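Local coordinates for deoxy-D-mannose-octulosonate 8-phosphate phosphatase (Haemophilus influenzae Rd, PDB 1K1E), which hydrolyses 3-deoxy-D-manno-octulosonate 8-phosphate to 3-deoxy-D-manno-octulosonate and inorganic phosphate, a metal-dependent step of lipopolysaccharide biosynthesis, at residues 14-19 / 32-37; 103-108 / 122-127. All coordinates share one frame; numbering follows the deposited sequence.

Contact 1 of 2, residues 14-19 / 32-37; sequences DVDGVL and AIKSFH. With CO (cobalt (II) ion), chain M.
Lys34 and Asp16 form the one salt bridge between 14-19 and strand 32-37. Lys34 NZ lies 2.7 Å from Asp16 OD1 and approaches it on the syn side, that of the other carboxylate oxygen. Two bends near the end of the lysine chain (chi3 75°, chi4 64°) turn the ammonium onto the acid, and the two side chains cross at about a right angle. Water 2 donates to Asp16 OD2 and weakly accepts from Lys34 NZ, so both carboxylate oxygens are engaged, while Glu31 gives the ammonium a second acidic partner.

Apolar contacts continue from this bridge along the strand. Val15 CG1 rests against Lys34 CE and also meets the rim of the Phe36 ring, near the ring plane, 4.3 Å from CE2. Farther along, Leu19 CB packs 4.0 Å from Phe36 CD2. Tyr26 of a second subunit meets the same phenylalanine edge-to-face, and Leu65 and Arg68 of helix 63-72 also touch it.

Backbone groups join the two segments through Leu19 O. This oxygen receives a CA-H contact from Phe36, CA to O 3.5 Å, and a proton from water 3, which in turn accepts from His37 N. Within 14-19, Val15 O takes bonds from both Val18 N and Leu19 N, which curls the loop back on itself.

The curl directs two oxygens at the cobalt ion: Asp14 OD2 at 2.0 Å and the main-chain Asp16 O at 2.2 Å. The Asp16 side chain is turned to Lys34 while its carbonyl serves the metal. An aspartate carboxylate and the carbonyl of the second aspartate, just beyond the first strand of the parallel sheet, make the metal-binding arrangement expected of the DxD motif of HAD phosphatases, which Asp14 and Asp16 match.

Contact 2 of 2, residues 103-108 / 122-127; sequences AYIGDD and FAVADA. With CO (cobalt (II) ion), chain M.
Phe122 turns the edge of its ring to Tyr104 O and Ala103 CB. Tyr104 O sits in the ring plane, and Ala103 CB approaches the same rim, 4.0 Å from CE1. The CB of Phe122 meets Ile105 CG1 at 4.1 Å, the two side chains crossing obliquely on one face of the parallel sheet, where Met151 of helix 147-158 touches both. Ile105 CD1 reaches on to Val124 CG1.

Between the backbones the strands pair in parallel. Phe122 N donates to Tyr104 O at 2.9 Å, and Gly106 N donates to Phe122 O at 3.1 Å; a weak bond from Val124 N to Gly106 O continues the pairing to the strand ends.

There the side chains change character. Val124 CG2 presses on Asp107 CB at 3.5 Å. Ala127 CB touches Asp107 O, also at 3.5 Å, and this oxygen is buried with no polar partner in the model. With CG between its backbone N and carbonyl carbon (chi1 69°), Asp107 carries its carboxylate away from 122-127 to the cobalt ion, OD2 binding at 2.0 Å. Its OD1 accepts from water 4, itself a metal ligand, and pairs with Arg39 of a third subunit. One oxygen therefore binds metal while the other is held by water and a neighbouring arginine, which probably fixes the carboxylate's rotation and offsets part of its charge.

In the fold
Contacts 1 and 2 converge on one cobalt ion, although their centres lie 13 Å apart. Asp14 and the Asp16 carbonyl come from 14-19 and Asp107 from 103-108; waters 1, 4 and 5 complete the six ligands. Asp14 OD2 and Asp107 OD2 stand 2.8 Å apart, a closeness of like charges that the shared metal explains. Strands 10-14 and 102-106 are neighbours in the parallel sheet, and Asp14 N probably bonds to Ile105 O at 3.2 Å, which places both acids at the C-terminal end of that sheet. The site presumably holds magnesium in the working enzyme; Arg39 of the third subunit reaches Asp107, and Val38 of the same subunit packs on Asp16.

Contact 1 of 2, residues 14-19 / 32-37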
loop_
_atom_site.group_PDB
_atom_site.type_symbol
_atom_site.label_atom_id
_atom_site.label_comp_id
_atom_site.label_asym_id
_atom_site.label_seq_id
_atom_site.Cartn_x
_atom_site.Cartn_y
_atom_site.Cartn_z
ATOM N N ASP A 14 13.597 -15.482 -0.539
ATOM C CA ASP A 14 13.925 -14.432 0.405
ATOM C C ASP A 14 12.548 -13.955 0.901
ATOM O O ASP A 14 11.495 -14.254 0.320
ATOM C CB ASP A 14 14.627 -13.256 -0.327
ATOM C CG ASP A 14 14.692 -12.010 0.510
ATOM O OD1 ASP A 14 14.956 -12.119 1.721
ATOM O OD2 ASP A 14 14.505 -10.925 -0.052
ATOM N N VAL A 15 12.527 -13.234 2.022
ATOM C CA VAL A 15 11.258 -12.732 2.519
ATOM C C VAL A 15 10.954 -11.255 2.235
ATOM O O VAL A 15 10.045 -10.929 1.480
ATOM C CB VAL A 15 11.135 -12.943 4.094
ATOM C CG1 VAL A 15 9.887 -12.264 4.642
ATOM C CG2 VAL A 15 11.089 -14.457 4.370
ATOM N N ASP A 16 11.719 -10.361 2.838
ATOM C CA ASP A 16 11.371 -8.935 2.673
ATOM C C ASP A 16 11.667 -8.440 1.309
ATOM O O ASP A 16 12.786 -8.543 0.871
ATOM C CB ASP A 16 12.103 -8.108 3.719
ATOM C CG ASP A 16 11.708 -8.526 5.128
ATOM O OD1 ASP A 16 10.497 -8.397 5.437
ATOM O OD2 ASP A 16 12.575 -9.033 5.875
ATOM N N GLY A 17 10.665 -7.900 0.619
ATOM C CA GLY A 17 10.948 -7.376 -0.714
ATOM C C GLY A 17 10.580 -8.373 -1.792
ATOM O O GLY A 17 10.508 -8.008 -2.981
ATOM N N VAL A 18 10.337 -9.635 -1.364
ATOM C CA VAL A 18 9.945 -10.684 -2.283
ATOM C C VAL A 18 8.564 -11.165 -1.873
ATOM O O VAL A 18 7.618 -10.978 -2.613
ATOM C CB VAL A 18 10.964 -11.826 -2.292
ATOM C CG1 VAL A 18 10.476 -12.982 -3.136
ATOM C CG2 VAL A 18 12.267 -11.294 -2.928
ATOM N N LEU A 19 8.435 -11.722 -0.673
ATOM C CA LEU A 19 7.099 -12.152 -0.218
ATOM C C LEU A 19 6.322 -10.956 0.354
ATOM O O LEU A 19 5.136 -11.071 0.629
ATOM C CB LEU A 19 7.225 -13.214 0.863
ATOM C CG LEU A 19 7.894 -14.506 0.349
ATOM C CD1 LEU A 19 7.860 -15.503 1.583
ATOM C CD2 LEU A 19 7.037 -15.092 -0.832
ATOM N N ALA A 32 5.730 -5.061 13.712
ATOM C CA ALA A 32 4.485 -5.401 14.376
ATOM C C ALA A 32 3.552 -6.148 13.483
ATOM O O ALA A 32 2.684 -6.851 13.958
ATOM C CB ALA A 32 3.811 -4.143 14.875
ATOM N N ILE A 33 3.727 -5.981 12.185
ATOM C CA ILE A 33 2.896 -6.599 11.166
ATOM C C ILE A 33 3.840 -6.918 10.016
ATOM O O ILE A 33 4.807 -6.160 9.762
ATOM C CB ILE A 33 1.834 -5.575 10.610
ATOM C CG1 ILE A 33 0.731 -5.309 11.638
ATOM C CG2 ILE A 33 1.151 -6.117 9.306
ATOM C CD1 ILE A 33 -0.021 -4.073 11.284
ATOM N N LYS A 34 3.644 -8.091 9.448
ATOM C CA LYS A 34 4.311 -8.466 8.209
ATOM C C LYS A 34 3.215 -8.701 7.199
ATOM O O LYS A 34 2.256 -9.425 7.471
ATOM C CB LYS A 34 5.210 -9.693 8.353
ATOM C CG LYS A 34 6.390 -9.374 9.245
ATOM C CD LYS A 34 7.465 -10.480 9.159
ATOM C CE LYS A 34 8.205 -10.339 7.808
ATOM N NZ LYS A 34 8.996 -9.002 7.651
ATOM N N SER A 35 3.359 -8.147 5.998
ATOM C CA SER A 35 2.279 -8.252 5.048
ATOM C C SER A 35 2.636 -9.146 3.870
ATOM O O SER A 35 3.472 -8.753 3.057
ATOM C CB SER A 35 1.937 -6.836 4.577
ATOM O OG SER A 35 1.625 -6.015 5.717
ATOM N N PHE A 36 1.971 -10.287 3.749
ATOM C CA PHE A 36 2.285 -11.256 2.661
ATOM C C PHE A 36 1.238 -11.142 1.582
ATOM O O PHE A 36 0.361 -10.261 1.676
ATOM C CB PHE A 36 2.313 -12.652 3.268
ATOM C CG PHE A 36 3.347 -12.793 4.325
ATOM C CD1 PHE A 36 3.013 -12.674 5.683
ATOM C CD2 PHE A 36 4.685 -12.967 3.971
ATOM C CE1 PHE A 36 4.009 -12.727 6.675
ATOM C CE2 PHE A 36 5.684 -13.019 4.993
ATOM C CZ PHE A 36 5.336 -12.896 6.319
ATOM N N HIS A 37 1.304 -11.972 0.544
ATOM C CA HIS A 37 0.307 -11.855 -0.515
ATOM C C HIS A 37 -0.378 -13.186 -0.670
ATOM O O HIS A 37 0.288 -14.238 -0.762
ATOM C CB HIS A 37 0.973 -11.390 -1.818
ATOM C CG HIS A 37 -0.010 -11.079 -2.889
ATOM N ND1 HIS A 37 -0.277 -9.793 -3.320
ATOM C CD2 HIS A 37 -0.844 -11.898 -3.587
ATOM C CE1 HIS A 37 -1.230 -9.832 -4.249
ATOM N NE2 HIS A 37 -1.583 -11.092 -4.428
HETATM CO CO CO M . 14.871 -8.982 0.486
HETATM O O HOH W 1 14.856 -9.677 2.554
HETATM O O HOH W 2 11.686 -11.150 7.444
HETATM O O HOH W 3 3.812 -13.326 0.016
HETATM O O HOH W 4 14.946 -6.938 0.922
HETATM O O HOH W 5 16.973 -9.321 0.438
#

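Contact 2 of 2, residues 103-108 / 122-127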
loop_
_atom_site.group_PDB
_atom_site.type_symbol
_atom_site.label_atom_id
_atom_site.label_comp_id
_atom_site.label_asym_id
_atom_site.label_seq_id
_atom_site.Cartn_x
_atom_site.Cartn_y
_atom_site.Cartn_z
ATOM N N ALA A 103 15.931 -23.148 -7.227
ATOM C CA ALA A 103 15.757 -21.800 -7.793
ATOM C C ALA A 103 15.619 -20.865 -6.610
ATOM O O ALA A 103 15.104 -21.271 -5.596
ATOM C CB ALA A 103 14.502 -21.707 -8.645
ATOM N N TYR A 104 16.055 -19.608 -6.764
ATOM C CA TYR A 104 16.023 -18.633 -5.679
ATOM C C TYR A 104 15.326 -17.382 -6.190
ATOM O O TYR A 104 15.438 -17.063 -7.359
ATOM C CB TYR A 104 17.434 -18.178 -5.315
ATOM C CG TYR A 104 17.528 -17.350 -4.066
ATOM C CD1 TYR A 104 17.644 -17.935 -2.788
ATOM C CD2 TYR A 104 17.435 -15.939 -4.125
ATOM C CE1 TYR A 104 17.662 -17.153 -1.612
ATOM C CE2 TYR A 104 17.470 -15.199 -2.997
ATOM C CZ TYR A 104 17.571 -15.770 -1.749
ATOM O OH TYR A 104 17.598 -14.967 -0.636
ATOM N N ILE A 105 14.659 -16.661 -5.305
ATOM C CA ILE A 105 14.020 -15.421 -5.738
ATOM C C ILE A 105 14.380 -14.366 -4.706
ATOM O O ILE A 105 14.141 -14.561 -3.514
ATOM C CB ILE A 105 12.445 -15.575 -5.919
ATOM C CG1 ILE A 105 11.841 -14.177 -6.281
ATOM C CG2 ILE A 105 11.787 -16.358 -4.730
ATOM C CD1 ILE A 105 10.317 -14.310 -6.700
ATOM N N GLY A 106 14.938 -13.238 -5.156
ATOM C CA GLY A 106 15.389 -12.243 -4.192
ATOM C C GLY A 106 15.167 -10.868 -4.755
ATOM O O GLY A 106 14.648 -10.720 -5.882
ATOM N N ASP A 107 15.503 -9.880 -3.945
ATOM C CA ASP A 107 15.296 -8.473 -4.384
ATOM C C ASP A 107 16.469 -7.532 -4.124
ATOM O O ASP A 107 16.410 -6.386 -4.562
ATOM C CB ASP A 107 14.120 -7.835 -3.662
ATOM C CG ASP A 107 14.394 -7.610 -2.170
ATOM O OD1 ASP A 107 14.188 -6.501 -1.633
ATOM O OD2 ASP A 107 14.823 -8.554 -1.502
ATOM N N ASP A 108 17.463 -7.972 -3.363
ATOM C CA ASP A 108 18.542 -7.022 -3.002
ATOM C C ASP A 108 19.939 -7.592 -2.965
ATOM O O ASP A 108 20.144 -8.800 -3.230
ATOM C CB ASP A 108 18.188 -6.360 -1.621
ATOM C CG ASP A 108 18.759 -4.947 -1.461
ATOM O OD1 ASP A 108 18.503 -4.347 -0.373
ATOM O OD2 ASP A 108 19.410 -4.442 -2.423
ATOM N N PHE A 122 15.697 -15.655 -9.839
ATOM C CA PHE A 122 14.682 -14.707 -10.234
ATOM C C PHE A 122 14.764 -13.455 -9.400
ATOM O O PHE A 122 15.039 -13.525 -8.202
ATOM C CB PHE A 122 13.304 -15.278 -9.940
ATOM C CG PHE A 122 12.953 -16.493 -10.789
ATOM C CD1 PHE A 122 13.398 -17.760 -10.417
ATOM C CD2 PHE A 122 12.155 -16.373 -11.912
ATOM C CE1 PHE A 122 13.063 -18.875 -11.139
ATOM C CE2 PHE A 122 11.794 -17.528 -12.664
ATOM C CZ PHE A 122 12.259 -18.781 -12.267
ATOM N N ALA A 123 14.503 -12.312 -10.033
ATOM C CA ALA A 123 14.477 -11.063 -9.270
ATOM C C ALA A 123 13.105 -10.487 -9.456
ATOM O O ALA A 123 12.540 -10.583 -10.563
ATOM C CB ALA A 123 15.560 -10.061 -9.811
ATOM N N VAL A 124 12.565 -9.906 -8.389
ATOM C CA VAL A 124 11.275 -9.201 -8.450
ATOM C C VAL A 124 11.441 -7.945 -9.290
ATOM O O VAL A 124 12.562 -7.419 -9.452
ATOM C CB VAL A 124 10.736 -8.834 -7.026
ATOM C CG1 VAL A 124 10.460 -10.120 -6.259
ATOM C CG2 VAL A 124 11.761 -7.966 -6.250
ATOM N N ALA A 125 10.330 -7.484 -9.840
ATOM C CA ALA A 125 10.375 -6.315 -10.750
ATOM C C ALA A 125 10.957 -5.017 -10.221
ATOM O O ALA A 125 11.390 -4.162 -11.002
ATOM C CB ALA A 125 8.993 -6.056 -11.275
ATOM N N ASP A 126 10.866 -4.796 -8.929
ATOM C CA ASP A 126 11.341 -3.529 -8.373
ATOM C C ASP A 126 12.698 -3.671 -7.746
ATOM O O ASP A 126 13.174 -2.760 -7.075
ATOM C CB ASP A 126 10.353 -2.913 -7.358
ATOM C CG ASP A 126 9.912 -3.896 -6.275
ATOM O OD1 ASP A 126 9.607 -3.430 -5.183
ATOM O OD2 ASP A 126 9.839 -5.129 -6.474
ATOM N N ALA A 127 13.365 -4.794 -8.027
ATOM C CA ALA A 127 14.720 -4.973 -7.543
ATOM C C ALA A 127 15.651 -3.990 -8.302
ATOM O O ALA A 127 15.355 -3.556 -9.426
ATOM C CB ALA A 127 15.218 -6.434 -7.823
HETATM CO CO CO M . 14.871 -8.982 0.486
HETATM O O HOH W 4 14.946 -6.938 0.922
HETATM O O HOH W 1 14.856 -9.677 2.554
HETATM O O HOH W 5 16.973 -9.321 0.438
#